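Local coordinates for tyrocidine synthetase 3 (Brevibacillus brevis, PDB 2JGP), which takes part in nonribosomal synthesis of the antibiotic tyrocidine, this peptidyl carrier–condensation fragment probably both carrying intermediates on phosphopantetheine and forming a peptide bond between them, at residues N120-M125 against S189-F194; G129-T134 against P445-A450; R135-F140 against V169-A174; Q141-R146 against A235-L240; I202-L207 against L216-H221. All blocks are in the same frame, centred on the assembly; numbering follows the deposited sequence.

Interaction 1. Residues N120-M125 against S189-F194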
# COMPACT_ATOMS: atom_id res chain seq x y z
N ASN A 120 -4.56 -3.17 16.47
CA ASN A 120 -3.51 -2.41 17.13
C ASN A 120 -2.28 -2.29 16.24
O ASN A 120 -2.03 -3.14 15.38
CB ASN A 120 -3.13 -3.05 18.47
CG ASN A 120 -4.23 -2.92 19.50
OD1 ASN A 120 -5.36 -3.33 19.26
ND2 ASN A 120 -3.90 -2.32 20.64
N MET A 121 -1.52 -1.22 16.45
CA MET A 121 -0.29 -0.96 15.73
C MET A 121 0.80 -0.61 16.73
O MET A 121 1.23 0.54 16.81
CB MET A 121 -0.48 0.22 14.77
CG MET A 121 -1.52 -0.02 13.70
SD MET A 121 -1.76 1.43 12.66
CE MET A 121 -0.18 1.52 11.81
N PRO A 122 1.24 -1.60 17.53
CA PRO A 122 2.27 -1.33 18.53
C PRO A 122 3.69 -1.24 17.95
O PRO A 122 4.01 -1.94 16.99
CB PRO A 122 2.17 -2.54 19.46
CG PRO A 122 1.67 -3.63 18.60
CD PRO A 122 0.78 -3.00 17.57
N SER A 123 4.51 -0.39 18.55
CA SER A 123 5.94 -0.32 18.23
C SER A 123 6.73 -0.07 19.52
O SER A 123 6.20 0.48 20.49
CB SER A 123 6.22 0.79 17.23
OG SER A 123 5.96 2.07 17.78
N THR A 124 7.98 -0.50 19.51
CA THR A 124 8.90 -0.25 20.61
C THR A 124 10.21 0.27 20.04
O THR A 124 10.65 -0.17 18.97
CB THR A 124 9.17 -1.53 21.43
OG1 THR A 124 9.64 -2.57 20.56
CG2 THR A 124 7.91 -1.99 22.13
N MET A 125 10.80 1.23 20.74
CA MET A 125 12.05 1.85 20.31
C MET A 125 12.98 1.93 21.51
O MET A 125 12.57 2.41 22.57
CB MET A 125 11.77 3.25 19.77
CG MET A 125 12.99 3.97 19.23
SD MET A 125 12.51 5.34 18.16
CE MET A 125 11.48 6.29 19.27
N SER A 189 2.08 -7.05 27.11
CA SER A 189 0.87 -6.85 27.91
C SER A 189 0.28 -5.44 27.75
O SER A 189 -0.92 -5.25 27.96
CB SER A 189 1.15 -7.12 29.39
OG SER A 189 2.00 -6.14 29.95
N LEU A 190 1.10 -4.48 27.35
CA LEU A 190 0.64 -3.10 27.13
C LEU A 190 -0.19 -2.95 25.84
O LEU A 190 -0.85 -1.93 25.65
CB LEU A 190 1.81 -2.11 27.12
CG LEU A 190 2.54 -1.92 28.46
CD1 LEU A 190 3.61 -0.86 28.35
CD2 LEU A 190 1.57 -1.59 29.60
N VAL A 191 -0.15 -3.95 24.96
CA VAL A 191 -0.98 -3.95 23.77
C VAL A 191 -2.41 -4.36 24.16
O VAL A 191 -2.67 -5.52 24.49
CB VAL A 191 -0.43 -4.87 22.67
CG1 VAL A 191 -1.26 -4.75 21.40
CG2 VAL A 191 1.03 -4.51 22.37
N GLN A 192 -3.31 -3.38 24.14
CA GLN A 192 -4.65 -3.54 24.68
C GLN A 192 -5.64 -2.85 23.75
O GLN A 192 -5.25 -1.95 22.99
CB GLN A 192 -4.74 -2.89 26.06
CG GLN A 192 -3.97 -3.62 27.16
CD GLN A 192 -4.63 -4.92 27.57
OE1 GLN A 192 -5.86 -5.03 27.62
NE2 GLN A 192 -3.80 -5.91 27.91
N PRO A 193 -6.91 -3.27 23.80
CA PRO A 193 -7.91 -2.68 22.92
C PRO A 193 -8.17 -1.20 23.19
O PRO A 193 -7.87 -0.69 24.28
CB PRO A 193 -9.17 -3.53 23.17
CG PRO A 193 -8.93 -4.24 24.44
CD PRO A 193 -7.47 -4.33 24.65
N PHE A 194 -8.70 -0.53 22.18
CA PHE A 194 -9.06 0.87 22.27
C PHE A 194 -10.57 0.98 22.29
O PHE A 194 -11.25 0.26 21.55
CB PHE A 194 -8.53 1.64 21.06
CG PHE A 194 -7.05 1.87 21.07
CD1 PHE A 194 -6.18 0.94 20.52
CD2 PHE A 194 -6.52 3.01 21.65
CE1 PHE A 194 -4.82 1.15 20.54
CE2 PHE A 194 -5.16 3.23 21.66
CZ PHE A 194 -4.31 2.30 21.11
O HOH W 1 -8.28 -1.98 19.73
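Asn120 reaches from the residues before strand 123-129 to the loop after helix 180-189, and its ND2 gives a hydrogen bond to Gln192 O (2.7 Å). The acceptor lies in the amide plane of Asn120, but the nitrogen stands above the carbonyl plane of Gln192 (53° out of it) and so does not meet a lone pair. With CG anti to the carbonyl carbon (chi1 -69°), the amide is swung toward the loop, where its second N-H is taken by Asp219 OD2. Both protons of ND2 are therefore used, which should hold the amide against rotation. On its other side, OD1 receives a long bond from a water, 3.3 Å from Asn120 OD1, which in turn accepts Phe194 N. The same water sits in plane at the edge of the Phe194 ring. ND2 also comes within 3.6 Å of Phe194 CE1, approaching the ring obliquely, with amide and ring planes 39° apart.

Val191 fills the space beside Asn120 with both methyls. CG1, anti to the backbone N, slides past Asn120 and lies 3.9 Å from Asn120 CB, while CG2 meets the pyrrolidine ring at 3.7 Å from Pro122 CB, the two side chains crossing at about a right angle. Within the loop, Gln192 folds back so that its NE2 bonds Ser189 O (3.0 Å). Arg203 takes Pro193 O and makes a cation-pi contact with Phe194. The result is a surface loop pinned by an asparagine amide to the lead-in of strand 123-129, an inner strand of the sheet in the condensation domain's acyltransferase-like alpha/beta fold.

Interaction 2. Residues G129-T134 against P445-A450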
# COMPACT_ATOMS: atom_id res chain seq x y z
N GLY A 129 20.58 7.42 25.64
CA GLY A 129 21.01 8.81 25.76
C GLY A 129 20.29 9.51 26.90
O GLY A 129 19.63 8.86 27.71
N LYS A 130 20.39 10.83 26.95
CA LYS A 130 19.89 11.61 28.09
C LYS A 130 18.37 11.50 28.24
O LYS A 130 17.89 10.99 29.25
CB LYS A 130 20.33 13.07 27.98
CG LYS A 130 21.84 13.29 27.90
CD LYS A 130 22.61 12.69 29.08
CE LYS A 130 22.30 13.39 30.40
NZ LYS A 130 23.21 12.95 31.49
N LEU A 131 17.65 11.98 27.23
CA LEU A 131 16.18 11.90 27.14
C LEU A 131 15.42 12.56 28.30
O LEU A 131 15.59 12.19 29.46
CB LEU A 131 15.72 10.44 26.98
CG LEU A 131 14.70 10.14 25.87
CD1 LEU A 131 13.86 8.91 26.22
CD2 LEU A 131 13.78 11.32 25.56
N GLU A 132 14.58 13.55 27.98
CA GLU A 132 13.74 14.22 28.97
C GLU A 132 12.30 13.75 28.82
O GLU A 132 11.69 13.94 27.76
CB GLU A 132 13.79 15.73 28.78
CG GLU A 132 15.17 16.34 28.96
CD GLU A 132 15.16 17.85 28.84
OE1 GLU A 132 16.15 18.40 28.30
OE2 GLU A 132 14.17 18.48 29.26
N ARG A 133 11.75 13.16 29.88
CA ARG A 133 10.42 12.56 29.81
C ARG A 133 9.32 13.58 29.51
O ARG A 133 8.37 13.27 28.79
CB ARG A 133 10.09 11.74 31.07
CG ARG A 133 10.01 12.52 32.38
CD ARG A 133 8.97 11.90 33.31
NE ARG A 133 8.88 12.59 34.59
CZ ARG A 133 9.69 12.40 35.63
NH1 ARG A 133 10.70 11.53 35.55
NH2 ARG A 133 9.51 13.09 36.75
N THR A 134 9.45 14.80 30.03
CA THR A 134 8.46 15.84 29.80
C THR A 134 8.46 16.31 28.34
O THR A 134 7.39 16.60 27.78
CB THR A 134 8.66 17.05 30.73
OG1 THR A 134 9.99 17.56 30.58
CG2 THR A 134 8.42 16.65 32.18
N PRO A 445 19.76 14.75 18.99
CA PRO A 445 20.93 15.51 19.46
C PRO A 445 21.73 14.83 20.57
O PRO A 445 22.96 14.79 20.49
CB PRO A 445 20.31 16.83 19.98
CG PRO A 445 18.83 16.59 20.03
CD PRO A 445 18.55 15.58 18.98
N GLU A 446 21.05 14.31 21.59
CA GLU A 446 21.70 13.71 22.75
C GLU A 446 21.41 12.21 22.91
O GLU A 446 21.79 11.61 23.91
CB GLU A 446 21.26 14.44 24.02
CG GLU A 446 21.61 15.94 24.06
CD GLU A 446 23.04 16.22 24.52
OE1 GLU A 446 23.86 15.28 24.58
OE2 GLU A 446 23.34 17.40 24.81
N CYS A 447 20.74 11.61 21.92
CA CYS A 447 20.31 10.21 22.01
C CYS A 447 20.49 9.44 20.71
O CYS A 447 20.72 10.02 19.65
CB CYS A 447 18.83 10.15 22.42
SG CYS A 447 18.49 10.72 24.09
N THR A 448 20.39 8.11 20.81
CA THR A 448 20.44 7.22 19.66
C THR A 448 19.22 6.29 19.68
O THR A 448 18.94 5.65 20.69
CB THR A 448 21.72 6.37 19.66
OG1 THR A 448 21.79 5.60 20.87
CG2 THR A 448 22.95 7.25 19.55
N LEU A 449 18.52 6.22 18.55
CA LEU A 449 17.27 5.46 18.44
C LEU A 449 17.49 4.15 17.71
O LEU A 449 18.17 4.11 16.68
CB LEU A 449 16.23 6.30 17.71
CG LEU A 449 16.07 7.75 18.15
CD1 LEU A 449 14.99 8.44 17.34
CD2 LEU A 449 15.75 7.84 19.64
N ALA A 450 16.91 3.07 18.22
CA ALA A 450 17.04 1.75 17.60
C ALA A 450 15.89 0.83 18.01
O ALA A 450 15.16 1.14 18.94
CB ALA A 450 18.38 1.12 17.98
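With SG anti to its carbonyl carbon (chi1 -67°), Cys447 lays its sulfur against the turn that follows Gly129, 3.4 Å from Lys130 N and 3.5 Å from Leu131 N. The same sulfur lies 4.0 Å from Leu131 CB, making an apolar contact. Gly129 is in a conformation (phi 153°, psi -167°) suited to a residue without a side chain, and it forms an antiparallel non-hydrogen-bonded pair with Cys447, their CA atoms 4.1 Å apart. A CA-H...O contact runs from Gly129 CA to Glu446 O (3.4 Å), and the same carbonyl accepts a weak hydrogen bond from Lys130 N at 3.4 Å. The side chains of Lys130 and Glu446 run side by side in the same direction, touching only near their bases, with Lys130 CG 4.1 Å from Glu446 CB; the lysine then bends and its amine leads away.

This is where strand 123-129 ends beside the edge strand 447-451, which pairs with it further through Thr448 and Glu128. The chain then turns into helix 133-146, with Glu132 at the N-cap and its N bonded to Tyr241 OH. Leu131 packs on Tyr241 of helix 227-241 and on Leu206 of strand 202-210.

Interaction 3. Residues R135-F140 against V169-A174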
# COMPACT_ATOMS: atom_id res chain seq x y z
N ARG A 135 9.64 16.38 27.72
CA ARG A 135 9.73 16.72 26.30
C ARG A 135 9.16 15.63 25.40
O ARG A 135 8.54 15.93 24.38
CB ARG A 135 11.18 17.02 25.88
CG ARG A 135 11.64 18.43 26.24
CD ARG A 135 12.63 18.99 25.22
NE ARG A 135 14.00 18.54 25.45
CZ ARG A 135 15.02 18.76 24.62
NH1 ARG A 135 14.84 19.40 23.46
NH2 ARG A 135 16.23 18.31 24.93
N VAL A 136 9.37 14.37 25.78
CA VAL A 136 8.76 13.25 25.07
C VAL A 136 7.25 13.47 25.01
O VAL A 136 6.67 13.48 23.93
CB VAL A 136 9.05 11.89 25.76
CG1 VAL A 136 8.26 10.75 25.11
CG2 VAL A 136 10.55 11.59 25.73
N GLU A 137 6.65 13.69 26.18
CA GLU A 137 5.22 13.95 26.31
C GLU A 137 4.77 15.15 25.47
O GLU A 137 3.77 15.07 24.76
CB GLU A 137 4.86 14.20 27.77
CG GLU A 137 3.36 14.29 28.03
CD GLU A 137 3.04 14.51 29.49
OE1 GLU A 137 3.46 15.55 30.03
OE2 GLU A 137 2.37 13.64 30.09
N ALA A 138 5.53 16.24 25.55
CA ALA A 138 5.19 17.49 24.85
C ALA A 138 5.18 17.33 23.33
O ALA A 138 4.34 17.92 22.65
CB ALA A 138 6.16 18.59 25.25
N ALA A 139 6.12 16.54 22.81
CA ALA A 139 6.17 16.26 21.37
C ALA A 139 4.92 15.50 20.92
O ALA A 139 4.34 15.83 19.89
CB ALA A 139 7.44 15.48 21.02
N PHE A 140 4.50 14.51 21.71
CA PHE A 140 3.27 13.78 21.40
C PHE A 140 2.02 14.66 21.49
O PHE A 140 1.08 14.49 20.71
CB PHE A 140 3.11 12.55 22.31
CG PHE A 140 3.85 11.34 21.82
CD1 PHE A 140 3.40 10.65 20.71
CD2 PHE A 140 5.00 10.90 22.46
CE1 PHE A 140 4.08 9.53 20.24
CE2 PHE A 140 5.69 9.79 22.00
CZ PHE A 140 5.23 9.10 20.89
N VAL A 169 -8.00 17.13 23.09
CA VAL A 169 -8.17 15.84 23.76
C VAL A 169 -7.14 15.66 24.88
O VAL A 169 -6.04 16.21 24.80
CB VAL A 169 -8.03 14.68 22.77
CG1 VAL A 169 -9.07 14.80 21.65
CG2 VAL A 169 -6.61 14.62 22.19
N PRO A 170 -7.49 14.88 25.92
CA PRO A 170 -6.55 14.65 27.01
C PRO A 170 -5.49 13.61 26.63
O PRO A 170 -5.79 12.60 25.99
CB PRO A 170 -7.44 14.12 28.14
CG PRO A 170 -8.56 13.45 27.45
CD PRO A 170 -8.76 14.16 26.12
N PHE A 171 -4.24 13.88 27.01
CA PHE A 171 -3.16 12.93 26.80
C PHE A 171 -2.08 13.11 27.87
O PHE A 171 -1.67 14.23 28.14
CB PHE A 171 -2.54 13.11 25.41
CG PHE A 171 -1.35 12.22 25.16
CD1 PHE A 171 -1.51 10.96 24.61
CD2 PHE A 171 -0.07 12.64 25.49
CE1 PHE A 171 -0.42 10.14 24.38
CE2 PHE A 171 1.03 11.82 25.27
CZ PHE A 171 0.85 10.57 24.72
N ALA A 172 -1.65 12.00 28.45
CA ALA A 172 -0.49 12.00 29.33
C ALA A 172 0.42 10.83 28.97
O ALA A 172 -0.05 9.73 28.65
CB ALA A 172 -0.91 11.91 30.80
N LEU A 173 1.72 11.08 28.99
CA LEU A 173 2.74 10.05 28.86
C LEU A 173 2.72 9.16 30.10
O LEU A 173 2.81 9.67 31.22
CB LEU A 173 4.13 10.69 28.73
CG LEU A 173 5.38 9.81 28.63
CD1 LEU A 173 6.62 10.66 28.43
CD2 LEU A 173 5.58 8.94 29.86
N ALA A 174 2.62 7.85 29.90
CA ALA A 174 2.69 6.89 31.00
C ALA A 174 4.15 6.53 31.28
O ALA A 174 4.81 5.91 30.44
CB ALA A 174 1.91 5.64 30.66
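The ring of Phe171 meets Phe140 through one corner: its CE2 lies 3.7 Å and its CZ 3.9 Å from Phe140 CB, which approaches the ring obliquely. Phe171 CZ likewise comes obliquely to the Phe140 ring. This is a helix-on-loop contact at the margin of the condensation domain's alpha/beta fold, where helix 133-146 covers one face of the five-stranded sheet and the coil leading into edge strand 174-177 runs past it. Phe140 starts toward the loop but, with CG anti to the carbonyl carbon (chi1 -84°), turns its ring away to Trp237 of helix 227-241, the two ring planes at about 40°. Phe171 in turn packs on Val204 and, along the helix, on Gln141 and Ile144. A 1,4-dioxane molecule, probably from the crystallisation liquor, is bound near the Phe140 side chain.

The other flat group is the carboxylate of Glu137. Its chain leaves with CG anti to the backbone N (chi1 -172°) and stays extended, which carries the acid out to the loop, where OE2 accepts Leu173 N through the anti lone pair (2.9 Å). Under this bond the aliphatic parts cross: Glu137 CB is 3.7 Å from Leu173 CB. The leucine, itself extended, pushes CD1 against the helix, 3.7 Å from Val136 CG1 and 3.8 Å from Glu137 N, so the same residue is gripped by a polar bond at its backbone and by apolar contacts at its tip. Glu137 OE2 also comes within 3.4 Å of Ala172 CA.

Interaction 4. Residues Q141-R146 against A235-L240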
# COMPACT_ATOMS: atom_id res chain seq x y z
N GLN A 141 2.00 15.58 22.44
CA GLN A 141 0.88 16.50 22.59
C GLN A 141 0.76 17.38 21.36
O GLN A 141 -0.35 17.60 20.84
CB GLN A 141 1.04 17.34 23.86
CG GLN A 141 0.77 16.53 25.14
CD GLN A 141 1.04 17.30 26.42
OE1 GLN A 141 0.40 17.07 27.44
NE2 GLN A 141 1.99 18.22 26.37
N ARG A 142 1.90 17.86 20.87
CA ARG A 142 1.94 18.64 19.62
C ARG A 142 1.50 17.80 18.42
O ARG A 142 0.76 18.28 17.58
CB ARG A 142 3.33 19.23 19.39
CG ARG A 142 3.66 20.41 20.30
CD ARG A 142 4.91 21.15 19.84
NE ARG A 142 5.08 22.43 20.52
CZ ARG A 142 5.53 22.59 21.76
NH1 ARG A 142 5.88 21.55 22.50
NH2 ARG A 142 5.65 23.82 22.26
N LEU A 143 1.96 16.54 18.35
CA LEU A 143 1.54 15.63 17.28
C LEU A 143 0.04 15.45 17.26
O LEU A 143 -0.59 15.47 16.19
CB LEU A 143 2.19 14.25 17.43
CG LEU A 143 3.62 14.02 16.93
CD1 LEU A 143 3.96 12.54 17.13
CD2 LEU A 143 3.79 14.42 15.47
N ILE A 144 -0.53 15.24 18.44
CA ILE A 144 -1.97 15.08 18.60
C ILE A 144 -2.71 16.34 18.17
O ILE A 144 -3.73 16.25 17.49
CB ILE A 144 -2.34 14.72 20.06
CG1 ILE A 144 -1.81 13.33 20.41
CG2 ILE A 144 -3.85 14.75 20.25
CD1 ILE A 144 -1.76 13.04 21.90
N ALA A 145 -2.20 17.51 18.55
CA ALA A 145 -2.76 18.79 18.09
C ALA A 145 -2.66 18.94 16.57
O ALA A 145 -3.57 19.46 15.93
CB ALA A 145 -2.05 19.96 18.77
N ARG A 146 -1.55 18.47 16.00
CA ARG A 146 -1.27 18.62 14.56
C ARG A 146 -2.13 17.73 13.67
O ARG A 146 -2.60 18.17 12.62
CB ARG A 146 0.21 18.33 14.29
CG ARG A 146 0.61 18.27 12.82
CD ARG A 146 2.12 18.14 12.69
NE ARG A 146 2.56 17.83 11.33
CZ ARG A 146 2.62 18.72 10.34
NH1 ARG A 146 2.22 19.96 10.52
NH2 ARG A 146 3.06 18.33 9.15
N ALA A 235 9.02 10.35 12.39
CA ALA A 235 9.87 11.41 11.87
C ALA A 235 9.53 12.74 12.51
O ALA A 235 10.42 13.48 12.93
CB ALA A 235 9.73 11.51 10.34
N GLU A 236 8.23 13.03 12.61
CA GLU A 236 7.77 14.31 13.13
C GLU A 236 7.93 14.41 14.65
O GLU A 236 8.14 15.50 15.18
CB GLU A 236 6.33 14.58 12.72
CG GLU A 236 6.19 14.77 11.21
CD GLU A 236 4.83 15.29 10.81
OE1 GLU A 236 3.93 15.35 11.66
OE2 GLU A 236 4.67 15.63 9.62
N TRP A 237 7.83 13.28 15.34
CA TRP A 237 8.08 13.24 16.78
C TRP A 237 9.54 13.65 17.06
O TRP A 237 9.80 14.48 17.93
CB TRP A 237 7.81 11.84 17.35
CG TRP A 237 8.08 11.78 18.82
CD1 TRP A 237 7.24 12.15 19.82
CD2 TRP A 237 9.29 11.35 19.44
NE1 TRP A 237 7.86 11.98 21.04
CE2 TRP A 237 9.12 11.49 20.84
CE3 TRP A 237 10.51 10.86 18.96
CZ2 TRP A 237 10.11 11.15 21.76
CZ3 TRP A 237 11.51 10.52 19.88
CH2 TRP A 237 11.29 10.67 21.26
N VAL A 238 10.46 13.06 16.31
CA VAL A 238 11.89 13.38 16.40
C VAL A 238 12.16 14.86 16.14
O VAL A 238 12.93 15.50 16.86
CB VAL A 238 12.72 12.52 15.41
CG1 VAL A 238 14.14 13.06 15.27
CG2 VAL A 238 12.74 11.06 15.85
N GLN A 239 11.52 15.40 15.10
CA GLN A 239 11.65 16.82 14.75
C GLN A 239 11.07 17.72 15.85
O GLN A 239 11.71 18.69 16.26
CB GLN A 239 10.96 17.11 13.41
CG GLN A 239 11.73 16.61 12.20
CD GLN A 239 10.92 16.72 10.91
OE1 GLN A 239 9.98 15.96 10.69
NE2 GLN A 239 11.29 17.67 10.06
N LEU A 240 9.86 17.39 16.31
CA LEU A 240 9.19 18.17 17.36
C LEU A 240 9.96 18.16 18.68
O LEU A 240 10.04 19.18 19.36
CB LEU A 240 7.76 17.68 17.59
CG LEU A 240 6.77 18.02 16.47
CD1 LEU A 240 5.49 17.20 16.62
CD2 LEU A 240 6.47 19.52 16.44
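Two helices of the layer that covers one face of the sheet meet here: 141-146, the last turns of helix 133-146, and 235-240 of helix 227-241, which starts at the glycine closing the HHxxxDG signature of condensation domains. Their axes come within 10.2 Å, at 124° between chain directions. Leu143 occupies the middle. Its CD2 is pressed against Leu240 CD1 at 3.5 Å, tighter than usual for two methyls, and also touches Glu236 CB at 3.7 Å. The other branch, CD1, lies 3.9 Å from Trp237 CB, at the edge of the indole and near its plane. Arg142 borders the pair with its aliphatic part, CD being 4.1 Å from Leu240 CD2.

One turn on from Arg142, an extended Arg146, with CG anti to the backbone N (chi1 173°), grips Glu236 side-on in a salt bridge. NE bonds Glu236 OE1 (2.9 Å) and NH2 bonds Glu236 OE2 (3.2 Å). Both oxygens are met from above the carboxylate plane, which stands 56° from the guanidinium plane. Glu236 OE1 is also bonded to His147 NE2, and Arg146 NH1 to Pro247 O, so the ion pair also connects the chain beyond each helix. Deeper in, Trp237 packs on Ala139, one turn back along helix 133-146, while Ile144 faces Val169 of the loop ahead of strand 174-177.

Interaction 5. Residues I202-L207 against L216-H221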
# COMPACT_ATOMS: atom_id res chain seq x y z
N ILE A 202 -4.33 6.93 20.50
CA ILE A 202 -2.90 6.66 20.57
C ILE A 202 -2.53 6.68 22.04
O ILE A 202 -3.07 7.49 22.81
CB ILE A 202 -2.07 7.70 19.76
CG1 ILE A 202 -0.57 7.36 19.83
CG2 ILE A 202 -2.31 9.11 20.26
CD1 ILE A 202 0.29 8.07 18.78
N ARG A 203 -1.64 5.78 22.44
CA ARG A 203 -1.14 5.76 23.81
C ARG A 203 0.36 5.51 23.80
O ARG A 203 0.90 4.90 22.87
CB ARG A 203 -1.88 4.73 24.68
CG ARG A 203 -2.09 3.36 24.06
CD ARG A 203 -2.73 2.40 25.06
NE ARG A 203 -4.17 2.60 25.22
CZ ARG A 203 -5.12 1.74 24.87
NH1 ARG A 203 -4.83 0.56 24.34
NH2 ARG A 203 -6.40 2.05 25.06
N VAL A 204 1.02 6.03 24.83
CA VAL A 204 2.47 6.00 24.89
C VAL A 204 2.91 5.66 26.31
O VAL A 204 2.40 6.23 27.27
CB VAL A 204 3.06 7.36 24.45
CG1 VAL A 204 4.60 7.32 24.44
CG2 VAL A 204 2.54 7.74 23.07
N SER A 205 3.84 4.71 26.42
CA SER A 205 4.50 4.41 27.68
C SER A 205 6.01 4.60 27.50
O SER A 205 6.59 4.07 26.54
CB SER A 205 4.20 2.98 28.13
OG SER A 205 2.83 2.82 28.47
N LEU A 206 6.62 5.36 28.39
CA LEU A 206 8.07 5.50 28.44
C LEU A 206 8.59 4.68 29.62
O LEU A 206 8.24 4.95 30.77
CB LEU A 206 8.47 6.96 28.60
CG LEU A 206 9.98 7.24 28.59
CD1 LEU A 206 10.62 6.74 27.30
CD2 LEU A 206 10.24 8.73 28.79
N LEU A 207 9.43 3.69 29.32
CA LEU A 207 9.98 2.80 30.35
C LEU A 207 11.47 3.03 30.47
O LEU A 207 12.22 2.75 29.54
CB LEU A 207 9.72 1.34 29.98
CG LEU A 207 8.30 0.97 29.54
CD1 LEU A 207 8.28 -0.47 29.03
CD2 LEU A 207 7.32 1.16 30.69
N LEU A 216 10.59 3.25 24.46
CA LEU A 216 9.37 3.99 24.14
C LEU A 216 8.37 3.05 23.50
O LEU A 216 8.59 2.56 22.40
CB LEU A 216 9.67 5.16 23.19
CG LEU A 216 8.52 6.12 22.88
CD1 LEU A 216 8.08 6.86 24.15
CD2 LEU A 216 8.93 7.10 21.80
N PHE A 217 7.27 2.81 24.20
CA PHE A 217 6.19 1.99 23.66
C PHE A 217 5.08 2.90 23.15
O PHE A 217 4.58 3.75 23.89
CB PHE A 217 5.64 1.06 24.74
CG PHE A 217 4.37 0.37 24.34
CD1 PHE A 217 4.40 -0.83 23.64
CD2 PHE A 217 3.12 0.93 24.65
CE1 PHE A 217 3.22 -1.46 23.25
CE2 PHE A 217 1.95 0.30 24.27
CZ PHE A 217 2.00 -0.90 23.56
N THR A 218 4.68 2.71 21.89
CA THR A 218 3.61 3.48 21.29
C THR A 218 2.61 2.53 20.65
O THR A 218 3.00 1.52 20.05
CB THR A 218 4.15 4.47 20.23
OG1 THR A 218 5.14 5.33 20.82
CG2 THR A 218 3.03 5.31 19.64
N ASP A 219 1.32 2.82 20.80
CA ASP A 219 0.28 2.02 20.17
C ASP A 219 -0.82 2.95 19.69
O ASP A 219 -1.06 4.00 20.28
CB ASP A 219 -0.27 0.98 21.14
CG ASP A 219 -1.04 -0.14 20.45
OD1 ASP A 219 -1.23 -0.11 19.22
OD2 ASP A 219 -1.45 -1.08 21.17
N MET A 220 -1.48 2.56 18.60
CA MET A 220 -2.58 3.34 18.06
C MET A 220 -3.47 2.41 17.29
O MET A 220 -3.06 1.28 16.96
CB MET A 220 -2.07 4.49 17.17
CG MET A 220 -1.38 4.07 15.88
SD MET A 220 -0.42 5.40 15.10
CE MET A 220 1.11 5.31 16.04
N HIS A 221 -4.69 2.86 17.03
CA HIS A 221 -5.67 2.02 16.38
C HIS A 221 -5.59 2.20 14.86
O HIS A 221 -5.44 3.32 14.38
CB HIS A 221 -7.07 2.33 16.88
CG HIS A 221 -8.08 1.28 16.52
ND1 HIS A 221 -8.77 1.30 15.33
CD2 HIS A 221 -8.47 0.16 17.17
CE1 HIS A 221 -9.56 0.25 15.27
NE2 HIS A 221 -9.40 -0.46 16.38
O HOH W 2 -2.14 -0.75 23.56
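Strands 202-207 and 216-220 run antiparallel, their axes 4.7 Å apart and 168° between directions. Two hydrogen-bonded pairs hold them: Arg203 and Asp219 exchange bonds (Arg203 N to Asp219 O 2.9 Å, Asp219 N to Arg203 O 3.0 Å), as do Ser205 and Phe217, where Phe217 N reaches Ser205 O at 2.7 Å. CA-H...O contacts fill the intervals, including Val204 CA to Phe217 O (3.2 Å).

Ile202, Val204, Leu206, Leu216, Thr218 and Met220 share one face. Leu216, with CG anti to the backbone N (chi1 -174°), sends CD1 across to Val204 CG1 (3.5 Å) and to Leu206 CD1 (4.0 Å); Ile202 CD1 meets Met220 CE at 4.0 Å, the two chains side by side. Helix 133-146 covers this face, Phe140 packing on Val204 and Thr218. On the other face Arg203 and Asp219 lie alongside, guanidinium and carboxylate planes 85° apart. Their charged ends do not touch; a water accepts from Arg203 NH1 in the guanidinium plane. The carboxylate instead engages Asn120 ND2 and Met121 N.

This beta hairpin delivers the chain to His221, the first histidine of the HHxxxDG motif characteristic of condensation domains.

Along the chain, 120-125, 129-134, 135-140 and 141-146 supply the first halves of interactions 1 to 4 in turn. Interaction 3 closes first, at 169-174, and is nested inside the loop that interaction 1 closes at 189-194. Interaction 5 then opens and closes within the hairpin, in series with both. Interaction 4 closes next, at 235-240, crossing interactions 1 and 3 and enclosing interaction 5. Interaction 2 closes last, at 445-450, crossing interaction 1 and enclosing interactions 3, 4 and 5. Interactions 1, 2 and 5 gather on one sheet; interactions 3 and 4 fix helix 133-146 between that sheet's edge loop and helix 227-241.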